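Local coordinates for protein putative hydrolase (Burkholderia cenocepacia, PDB 4X00) that probably acts as a hydrolase of the alpha/beta hydrolase fold, thought to cleave aryl esters, at residues A[70-75]-A[88-93]; A[45-50]-A[66-71]; A[227-232]-A[254-259]. All blocks are in the same frame, centred on the assembly; numbering follows the deposited sequence. Where two conformers were deposited one is given.

Contact 1 of 3, residues A[70-75]-A[88-93]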
loop_
_atom_site.group_PDB
_atom_site.type_symbol
_atom_site.label_atom_id
_atom_site.label_comp_id
_atom_site.label_asym_id
_atom_site.label_seq_id
_atom_site.Cartn_x
_atom_site.Cartn_y
_atom_site.Cartn_z
ATOM N N ARG A 70 7.709 6.688 -3.640
ATOM C CA ARG A 70 8.522 7.888 -3.487
ATOM C C ARG A 70 8.690 8.194 -1.998
ATOM O O ARG A 70 7.779 8.005 -1.172
ATOM C CB ARG A 70 7.903 9.090 -4.221
ATOM C CG ARG A 70 6.539 9.563 -3.710
ATOM C CD ARG A 70 6.100 10.879 -4.433
ATOM N NE ARG A 70 6.245 10.682 -5.878
ATOM C CZ ARG A 70 6.776 11.567 -6.711
ATOM N NH1 ARG A 70 6.972 11.228 -7.965
ATOM N NH2 ARG A 70 7.097 12.801 -6.289
ATOM N N GLY A 71 9.884 8.664 -1.641
ATOM C CA GLY A 71 10.168 8.968 -0.242
ATOM C C GLY A 71 10.517 7.787 0.633
ATOM O O GLY A 71 10.784 7.990 1.816
ATOM N N HIS A 72 10.497 6.578 0.075
ATOM C CA HIS A 72 10.687 5.336 0.819
ATOM C C HIS A 72 11.777 4.458 0.239
ATOM O O HIS A 72 12.109 4.560 -0.948
ATOM C CB HIS A 72 9.374 4.532 0.809
ATOM C CG HIS A 72 8.253 5.139 1.613
ATOM N ND1 HIS A 72 7.462 6.177 1.155
ATOM C CD2 HIS A 72 7.752 4.783 2.824
ATOM C CE1 HIS A 72 6.534 6.443 2.067
ATOM N NE2 HIS A 72 6.693 5.614 3.093
ATOM N N GLY A 73 12.325 3.574 1.079
ATOM C CA GLY A 73 13.212 2.525 0.603
ATOM C C GLY A 73 14.388 3.067 -0.185
ATOM O O GLY A 73 15.106 3.970 0.296
ATOM N N LEU A 74 14.558 2.580 -1.420
ATOM C CA LEU A 74 15.630 3.044 -2.311
ATOM C C LEU A 74 15.090 3.844 -3.486
ATOM O O LEU A 74 15.835 4.115 -4.446
ATOM C CB LEU A 74 16.487 1.857 -2.782
ATOM C CG LEU A 74 17.154 1.069 -1.639
ATOM C CD1 LEU A 74 18.052 -0.057 -2.221
ATOM C CD2 LEU A 74 17.907 1.974 -0.658
ATOM N N SER A 75 13.839 4.284 -3.402
ATOM C CA SER A 75 13.314 5.195 -4.405
ATOM C C SER A 75 13.778 6.630 -4.147
ATOM O O SER A 75 14.292 6.965 -3.064
ATOM C CB SER A 75 11.799 5.130 -4.470
ATOM O OG SER A 75 11.415 3.933 -5.138
ATOM N N ARG A 88 -1.740 13.106 -6.989
ATOM C CA ARG A 88 -1.537 12.714 -8.375
ATOM C C ARG A 88 -0.103 12.248 -8.633
ATOM O O ARG A 88 0.117 11.402 -9.510
ATOM C CB ARG A 88 -1.905 13.883 -9.323
ATOM C CG ARG A 88 -1.691 13.633 -10.822
ATOM C CD ARG A 88 -2.473 12.422 -11.340
ATOM N NE ARG A 88 -2.279 12.277 -12.785
ATOM C CZ ARG A 88 -3.032 12.870 -13.701
ATOM N NH1 ARG A 88 -4.025 13.659 -13.322
ATOM N NH2 ARG A 88 -2.794 12.675 -14.992
ATOM N N ARG A 89 0.882 12.800 -7.903
ATOM C CA ARG A 89 2.266 12.395 -8.161
ATOM C C ARG A 89 2.457 10.915 -7.861
ATOM O O ARG A 89 3.170 10.205 -8.584
ATOM C CB ARG A 89 3.279 13.170 -7.311
ATOM C CG ARG A 89 3.362 14.614 -7.533
ATOM C CD ARG A 89 3.976 14.895 -8.878
ATOM N NE ARG A 89 3.908 16.319 -9.036
ATOM C CZ ARG A 89 4.883 17.166 -8.721
ATOM N NH1 ARG A 89 6.072 16.729 -8.305
ATOM N NH2 ARG A 89 4.675 18.457 -8.880
ATOM N N TRP A 90 1.827 10.450 -6.787
ATOM C CA TRP A 90 1.970 9.047 -6.407
ATOM C C TRP A 90 1.207 8.155 -7.391
ATOM O O TRP A 90 1.640 7.049 -7.707
ATOM C CB TRP A 90 1.440 8.799 -4.998
ATOM C CG TRP A 90 1.978 9.705 -3.894
ATOM C CD1 TRP A 90 1.764 11.039 -3.747
ATOM C CD2 TRP A 90 2.756 9.304 -2.763
ATOM N NE1 TRP A 90 2.367 11.501 -2.603
ATOM C CE2 TRP A 90 2.984 10.452 -1.978
ATOM C CE3 TRP A 90 3.281 8.080 -2.335
ATOM C CZ2 TRP A 90 3.730 10.411 -0.793
ATOM C CZ3 TRP A 90 4.005 8.039 -1.164
ATOM C CH2 TRP A 90 4.213 9.186 -0.397
ATOM N N ALA A 91 0.038 8.612 -7.819
ATOM C CA ALA A 91 -0.687 7.899 -8.853
ATOM C C ALA A 91 0.114 7.813 -10.141
ATOM O O ALA A 91 0.082 6.775 -10.825
ATOM C CB ALA A 91 -2.050 8.556 -9.116
ATOM N N ASP A 92 0.814 8.895 -10.492
ATOM C CA ASP A 92 1.649 8.873 -11.698
ATOM C C ASP A 92 2.841 7.932 -11.557
ATOM O O ASP A 92 3.268 7.341 -12.554
ATOM C CB ASP A 92 2.142 10.277 -12.055
ATOM C CG ASP A 92 1.034 11.190 -12.559
ATOM O OD1 ASP A 92 -0.095 10.736 -12.874
ATOM O OD2 ASP A 92 1.309 12.396 -12.663
ATOM N N ASP A 93 3.375 7.779 -10.343
ATOM C CA ASP A 93 4.428 6.792 -10.118
ATOM C C ASP A 93 3.899 5.399 -10.468
ATOM O O ASP A 93 4.565 4.630 -11.165
ATOM C CB ASP A 93 4.909 6.763 -8.646
ATOM C CG ASP A 93 5.601 8.045 -8.188
ATOM O OD1 ASP A 93 6.054 8.824 -9.027
ATOM O OD2 ASP A 93 5.713 8.224 -6.957
HETATM O O HOH W 1 5.141 6.549 -5.131
#
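The indole of W90 carries CG of R70 over one face, 3.7 Å from the centroid of its six-membered ring and 7° off the ring normal, a CH-pi contact; CE1 of H72 approaches the indole at its edge. The guanidinium of R70 likewise has one face and one edge in use. CB of R89 lies over that face, 3.9 Å from R70 CZ, and the carboxylate of D93 meets the edge with the two planes only 16° apart. That edge makes a side-on, two-nitrogen salt bridge: R70 NE to D93 OD2 at 2.7 Å and R70 NH1 to D93 OD1 at 2.8 Å, both nearly straight and both on the syn side of the carboxylate. The bend in the arginine chain at chi3 (50°) lets one residue do both jobs, its CG and CD lying on the tryptophan while the charged end turns to the aspartate. A water accepts from R70 N and donates to D93 OD2. The carbonyl O of R70 lies 3.8 Å from W90 CZ3 and receives H72 ND1 at 3.0 Å from above its plane. H72 NE2 in turn is hydrogen-bonded to L44 N, which fits a neutral ring. Beyond the segments, D20 pairs with both R70 NH1 and R89 NH1, while W90 NE1 goes to Y84 O. The loop after strand 63-67 is thus tied to helix 87-100 through a buried arginine; D20, bridging both arginines, would be expected to offset the closeness of R89 NH1 to R70 NH2, 4.5 Å.

Contact 2 of 3, residues A[45-50]-A[66-71]. With EDO (1,2-ethanediol), chain F.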
loop_
_atom_site.group_PDB
_atom_site.type_symbol
_atom_site.label_atom_id
_atom_site.label_comp_id
_atom_site.label_asym_id
_atom_site.label_seq_id
_atom_site.Cartn_x
_atom_site.Cartn_y
_atom_site.Cartn_z
ATOM N N GLY A 45 6.961 1.848 4.907
ATOM C CA GLY A 45 7.287 0.531 4.383
ATOM C C GLY A 45 8.306 0.538 3.258
ATOM O O GLY A 45 8.947 1.561 2.964
ATOM N N SER A 46 8.427 -0.600 2.576
ATOM C CA SER A 46 9.155 -0.698 1.314
ATOM C C SER A 46 8.745 -2.028 0.685
ATOM O O SER A 46 7.870 -2.720 1.218
ATOM C CB SER A 46 10.668 -0.672 1.497
ATOM O OG SER A 46 11.108 -1.940 2.020
ATOM N N ARG A 47 9.386 -2.416 -0.413
ATOM C CA ARG A 47 9.104 -3.719 -1.002
ATOM C C ARG A 47 9.273 -4.852 0.008
ATOM O O ARG A 47 8.646 -5.898 -0.174
ATOM C CB ARG A 47 10.014 -3.972 -2.215
ATOM C CG ARG A 47 11.361 -4.592 -1.937
ATOM C CD ARG A 47 12.325 -3.690 -1.160
ATOM N NE ARG A 47 12.877 -2.548 -1.897
ATOM C CZ ARG A 47 14.023 -2.561 -2.570
ATOM N NH1 ARG A 47 14.727 -3.682 -2.723
ATOM N NH2 ARG A 47 14.457 -1.420 -3.098
ATOM N N LEU A 48 10.085 -4.663 1.056
ATOM C CA LEU A 48 10.306 -5.732 2.041
ATOM C C LEU A 48 9.045 -6.160 2.750
ATOM O O LEU A 48 8.992 -7.295 3.252
ATOM C CB LEU A 48 11.336 -5.296 3.107
ATOM C CG LEU A 48 12.721 -5.020 2.520
ATOM C CD1 LEU A 48 13.684 -4.630 3.649
ATOM C CD2 LEU A 48 13.296 -6.166 1.666
ATOM N N ASN A 49 8.029 -5.298 2.799
ATOM C CA ASN A 49 6.778 -5.704 3.443
ATOM C C ASN A 49 6.133 -6.926 2.824
ATOM O O ASN A 49 5.381 -7.603 3.498
ATOM C CB ASN A 49 5.769 -4.568 3.410
ATOM C CG ASN A 49 6.139 -3.449 4.316
ATOM O OD1 ASN A 49 6.316 -2.321 3.856
ATOM N ND2 ASN A 49 6.217 -3.716 5.601
ATOM N N TRP A 50 6.425 -7.183 1.544
ATOM C CA TRP A 50 5.697 -8.200 0.781
ATOM C C TRP A 50 6.414 -9.539 0.705
ATOM O O TRP A 50 6.024 -10.404 -0.069
ATOM C CB TRP A 50 5.421 -7.675 -0.626
ATOM C CG TRP A 50 4.603 -6.431 -0.654
ATOM C CD1 TRP A 50 5.012 -5.176 -1.060
ATOM C CD2 TRP A 50 3.242 -6.294 -0.235
ATOM N NE1 TRP A 50 3.979 -4.286 -0.931
ATOM C CE2 TRP A 50 2.867 -4.949 -0.459
ATOM C CE3 TRP A 50 2.274 -7.201 0.242
ATOM C CZ2 TRP A 50 1.563 -4.478 -0.206
ATOM C CZ3 TRP A 50 0.988 -6.729 0.501
ATOM C CH2 TRP A 50 0.646 -5.387 0.286
ATOM N N THR A 66 6.894 -5.515 -7.245
ATOM C CA THR A 66 6.870 -4.633 -6.094
ATOM C C THR A 66 7.669 -3.371 -6.438
ATOM O O THR A 66 8.435 -3.360 -7.401
ATOM C CB THR A 66 7.480 -5.298 -4.836
ATOM O OG1 THR A 66 8.798 -5.780 -5.131
ATOM C CG2 THR A 66 6.643 -6.461 -4.331
ATOM N N TYR A 67 7.507 -2.319 -5.644
ATOM C CA TYR A 67 8.356 -1.147 -5.783
ATOM C C TYR A 67 8.344 -0.365 -4.492
ATOM O O TYR A 67 7.477 -0.559 -3.623
ATOM C CB TYR A 67 7.907 -0.250 -6.947
ATOM C CG TYR A 67 6.586 0.460 -6.812
ATOM C CD1 TYR A 67 5.390 -0.221 -7.030
ATOM C CD2 TYR A 67 6.526 1.820 -6.518
ATOM C CE1 TYR A 67 4.168 0.433 -6.970
ATOM C CE2 TYR A 67 5.326 2.499 -6.456
ATOM C CZ TYR A 67 4.130 1.796 -6.711
ATOM O OH TYR A 67 2.927 2.453 -6.658
ATOM N N ASP A 68 9.319 0.534 -4.340
ATOM C CA ASP A 68 9.345 1.436 -3.201
ATOM C C ASP A 68 8.628 2.727 -3.589
ATOM O O ASP A 68 8.906 3.334 -4.642
ATOM C CB ASP A 68 10.778 1.762 -2.767
ATOM C CG ASP A 68 11.549 0.549 -2.279
ATOM O OD1 ASP A 68 10.935 -0.486 -1.925
ATOM O OD2 ASP A 68 12.794 0.617 -2.275
ATOM N N LEU A 69 7.676 3.151 -2.767
ATOM C CA LEU A 69 7.026 4.465 -2.962
ATOM C C LEU A 69 8.041 5.601 -2.950
ATOM O O LEU A 69 9.109 5.504 -2.311
ATOM C CB LEU A 69 6.006 4.741 -1.850
ATOM C CG LEU A 69 4.785 3.812 -1.778
ATOM C CD1 LEU A 69 3.983 4.180 -0.523
ATOM C CD2 LEU A 69 3.958 3.945 -3.050
ATOM N N ARG A 70 7.709 6.688 -3.640
ATOM C CA ARG A 70 8.522 7.888 -3.487
ATOM C C ARG A 70 8.690 8.194 -1.998
ATOM O O ARG A 70 7.779 8.005 -1.172
ATOM C CB ARG A 70 7.903 9.090 -4.221
ATOM C CG ARG A 70 6.539 9.563 -3.710
ATOM C CD ARG A 70 6.100 10.879 -4.433
ATOM N NE ARG A 70 6.245 10.682 -5.878
ATOM C CZ ARG A 70 6.776 11.567 -6.711
ATOM N NH1 ARG A 70 6.972 11.228 -7.965
ATOM N NH2 ARG A 70 7.097 12.801 -6.289
ATOM N N GLY A 71 9.884 8.664 -1.641
ATOM C CA GLY A 71 10.168 8.968 -0.242
ATOM C C GLY A 71 10.517 7.787 0.633
ATOM O O GLY A 71 10.784 7.990 1.816
HETATM C C1 EDO F . 8.878 -8.806 6.234
HETATM O O1 EDO F . 8.853 -10.230 6.388
HETATM C C2 EDO F . 10.329 -8.351 6.133
HETATM O O2 EDO F . 10.861 -8.706 4.847
#
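R47 wraps round the carboxylate of D68, and nearly every atom along its side chain finds something to meet. R47 CB lies 3.6 Å from both T66 OG1 and D68 OD1. CG then passes OD1 more loosely, and CD returns close to it, because bends at chi2 (-68°) and chi3 (-72°) bring the guanidinium edge back to the carboxylate. R47 NE bonds to D68 OD1 at 2.8 Å on its syn lone pair. At the tip R47 NH2 takes D68 OD2, also at 2.8 Å, from a position tilted out of the carboxylate plane; guanidinium and carboxylate are turned 32° against each other. The backbone N of R47 adds a third bond, 2.9 Å to D68 OD1, almost in line with the C-O bond. OD1 is therefore gripped twice by one residue, and L74 N supplies a further bond to OD2, which should fix the rotation of the carboxylate and favour its charged form. Nearby, W50 and T66 lie antiparallel alongside one another, W50 CD1 3.9 Å from T66 CG2, while T66 OG1 bonds to Q27. S46 prepares the bend: its OG, also hydrogen-bonded to N192 OD1, accepts from L48 N at 3.1 Å, an ST turn leading into the 3-10 segment 47-49. The loop after strand 36-40 is thereby held against strand 63-67 and the residues that follow it. In alpha/beta hydrolases this loop, beginning here near H41, commonly helps shape the oxyanion hole, and the Asp-x-Arg-Gly sequence opening at D68 is a recurrent feature of the family.

Contact 3 of 3, residues A[227-232]-A[254-259]; sequences GAQDAL and YADSGH. With EDO (1,2-ethanediol), chain G.
Y254 closes the last pairing of two parallel strands: its carbonyl O accepts A228 N at 2.9 Å, while S257 N, from its own turn, reaches the same oxygen from the opposite face. The O of A255 receives NE2 of Q229 on a lone pair at 3.0 Å, a tentative bond, since Q229 was deposited in two conformers. S257 O then takes Q229 N at 2.9 Å. At G258 the backbones come close enough for a CH···O contact, 3.2 Å from G227 CA to G258 O. H259 ends the walk. Its ND1 donates to D230 OD2 at 2.8 Å, straight in the ring plane, although ring and carboxylate are 61° apart; L232 CD1 lies over one ring face, 3.6 Å from H259 CD2. D230 is steadied by an Asx turn, its OD1 accepting L232 N at 2.8 Å, and a water joins A231 N to H259 N. With S112, on what is probably the nucleophile elbow, the pair would complete a Ser-His-Asp triad. The two loops leave the C-terminal ends of strands 222-227 and 250-254, the latter at the sheet edge, and lead into helices 235-245 and 261-264.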
loop_
_atom_site.group_PDB
_atom_site.type_symbol
_atom_site.label_atom_id
_atom_site.label_comp_id
_atom_site.label_asym_id
_atom_site.label_seq_id
_atom_site.Cartn_x
_atom_site.Cartn_y
_atom_site.Cartn_z
ATOM N N GLY A 227 -7.616 -6.202 8.829
ATOM C CA GLY A 227 -7.583 -6.764 10.166
ATOM C C GLY A 227 -8.592 -6.046 11.040
ATOM O O GLY A 227 -8.600 -4.800 11.112
ATOM N N ALA A 228 -9.423 -6.806 11.758
ATOM C CA ALA A 228 -10.450 -6.206 12.606
ATOM C C ALA A 228 -9.841 -5.382 13.733
ATOM O O ALA A 228 -10.485 -4.486 14.270
ATOM C CB ALA A 228 -11.389 -7.287 13.192
ATOM N N GLN A 229 -8.614 -5.725 14.115
ATOM C CA GLN A 229 -7.996 -5.011 15.230
ATOM C C GLN A 229 -6.961 -3.990 14.754
ATOM O O GLN A 229 -6.089 -3.575 15.513
ATOM C CB GLN A 229 -7.395 -6.019 16.214
ATOM C CG GLN A 229 -8.469 -7.014 16.686
ATOM C CD GLN A 229 -7.966 -7.908 17.780
ATOM O OE1 GLN A 229 -7.483 -7.430 18.819
ATOM N NE2 GLN A 229 -8.086 -9.213 17.582
ATOM N N ASP A 230 -7.095 -3.542 13.510
ATOM C CA ASP A 230 -6.204 -2.519 12.965
ATOM C C ASP A 230 -6.179 -1.294 13.895
ATOM O O ASP A 230 -7.194 -0.688 14.190
ATOM C CB ASP A 230 -6.703 -2.178 11.553
ATOM C CG ASP A 230 -5.780 -1.239 10.783
ATOM O OD1 ASP A 230 -5.044 -0.454 11.422
ATOM O OD2 ASP A 230 -5.784 -1.273 9.527
ATOM N N ALA A 231 -4.989 -0.973 14.382
ATOM C CA ALA A 231 -4.783 0.115 15.346
ATOM C C ALA A 231 -4.464 1.443 14.678
ATOM O O ALA A 231 -4.230 2.421 15.380
ATOM C CB ALA A 231 -3.677 -0.264 16.335
ATOM N N LEU A 232 -4.486 1.481 13.343
ATOM C CA LEU A 232 -4.130 2.705 12.635
ATOM C C LEU A 232 -5.263 3.176 11.756
ATOM O O LEU A 232 -5.596 4.365 11.764
ATOM C CB LEU A 232 -2.855 2.513 11.813
ATOM C CG LEU A 232 -1.595 2.412 12.675
ATOM C CD1 LEU A 232 -0.437 1.906 11.848
ATOM C CD2 LEU A 232 -1.221 3.770 13.325
ATOM N N TYR A 254 -10.361 -9.851 9.017
ATOM C CA TYR A 254 -9.552 -10.873 9.676
ATOM C C TYR A 254 -9.632 -10.578 11.165
ATOM O O TYR A 254 -8.980 -9.624 11.656
ATOM C CB TYR A 254 -8.087 -10.822 9.209
ATOM C CG TYR A 254 -7.786 -11.314 7.799
ATOM C CD1 TYR A 254 -8.758 -11.374 6.797
ATOM C CD2 TYR A 254 -6.499 -11.723 7.479
ATOM C CE1 TYR A 254 -8.427 -11.824 5.505
ATOM C CE2 TYR A 254 -6.177 -12.179 6.216
ATOM C CZ TYR A 254 -7.133 -12.236 5.233
ATOM O OH TYR A 254 -6.749 -12.705 3.981
ATOM N N ALA A 255 -10.411 -11.380 11.892
ATOM C CA ALA A 255 -10.724 -11.086 13.284
ATOM C C ALA A 255 -9.510 -10.852 14.185
ATOM O O ALA A 255 -9.549 -9.980 15.066
ATOM C CB ALA A 255 -11.565 -12.233 13.866
ATOM N N ASP A 256 -8.446 -11.618 13.963
ATOM C CA ASP A 256 -7.320 -11.583 14.891
ATOM C C ASP A 256 -6.072 -10.980 14.263
ATOM O O ASP A 256 -4.969 -11.158 14.748
ATOM C CB ASP A 256 -7.050 -12.990 15.413
ATOM C CG ASP A 256 -8.249 -13.572 16.163
ATOM O OD1 ASP A 256 -8.933 -12.811 16.879
ATOM O OD2 ASP A 256 -8.519 -14.787 16.025
ATOM N N SER A 257 -6.263 -10.210 13.198
ATOM C CA SER A 257 -5.160 -9.417 12.636
ATOM C C SER A 257 -5.361 -7.956 12.909
ATOM O O SER A 257 -6.493 -7.463 13.086
ATOM C CB SER A 257 -5.031 -9.581 11.123
ATOM O OG SER A 257 -4.494 -10.836 10.767
ATOM N N GLY A 258 -4.240 -7.247 12.921
ATOM C CA GLY A 258 -4.237 -5.789 12.919
ATOM C C GLY A 258 -3.996 -5.237 11.524
ATOM O O GLY A 258 -4.554 -5.747 10.542
ATOM N N HIS A 259 -3.186 -4.178 11.447
ATOM C CA HIS A 259 -3.036 -3.386 10.240
ATOM C C HIS A 259 -2.299 -4.095 9.096
ATOM O O HIS A 259 -2.358 -3.637 7.962
ATOM C CB HIS A 259 -2.295 -2.109 10.665
ATOM C CG HIS A 259 -2.130 -1.060 9.603
ATOM N ND1 HIS A 259 -3.202 -0.436 8.985
ATOM C CD2 HIS A 259 -1.008 -0.448 9.137
ATOM C CE1 HIS A 259 -2.737 0.481 8.146
ATOM N NE2 HIS A 259 -1.414 0.493 8.226
HETATM C C1 EDO G . -10.915 -0.084 14.938
HETATM O O1 EDO G . -11.916 0.540 14.138
HETATM C C2 EDO G . -10.461 -1.398 14.321
HETATM O O2 EDO G . -9.788 -1.183 13.090
HETATM O O HOH W 2 -2.687 -2.818 13.989
#

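Contacts 1 and 2 are core neighbours, sharing R70 and G71 and meeting where L74 N and S75 OG bond to D68. Both depend on side-on arginine-aspartate pairs, but contact 1 joins a loop to a helix over an indole face, whereas contact 2, adding a backbone N-H, joins a loop with a 3-10 turn to strand 63-67 and the loop after it. Contact 3 stands apart, about 26 Å from contact 1 and about 21 Å from contact 2, centre to centre. Mostly buried, with an exposed rim at A228, A255 and D256, it relies on backbone bonds and a histidine-carboxylate pair. Each involves a loop that follows a sheet strand; the third sets what is probably catalytic machinery.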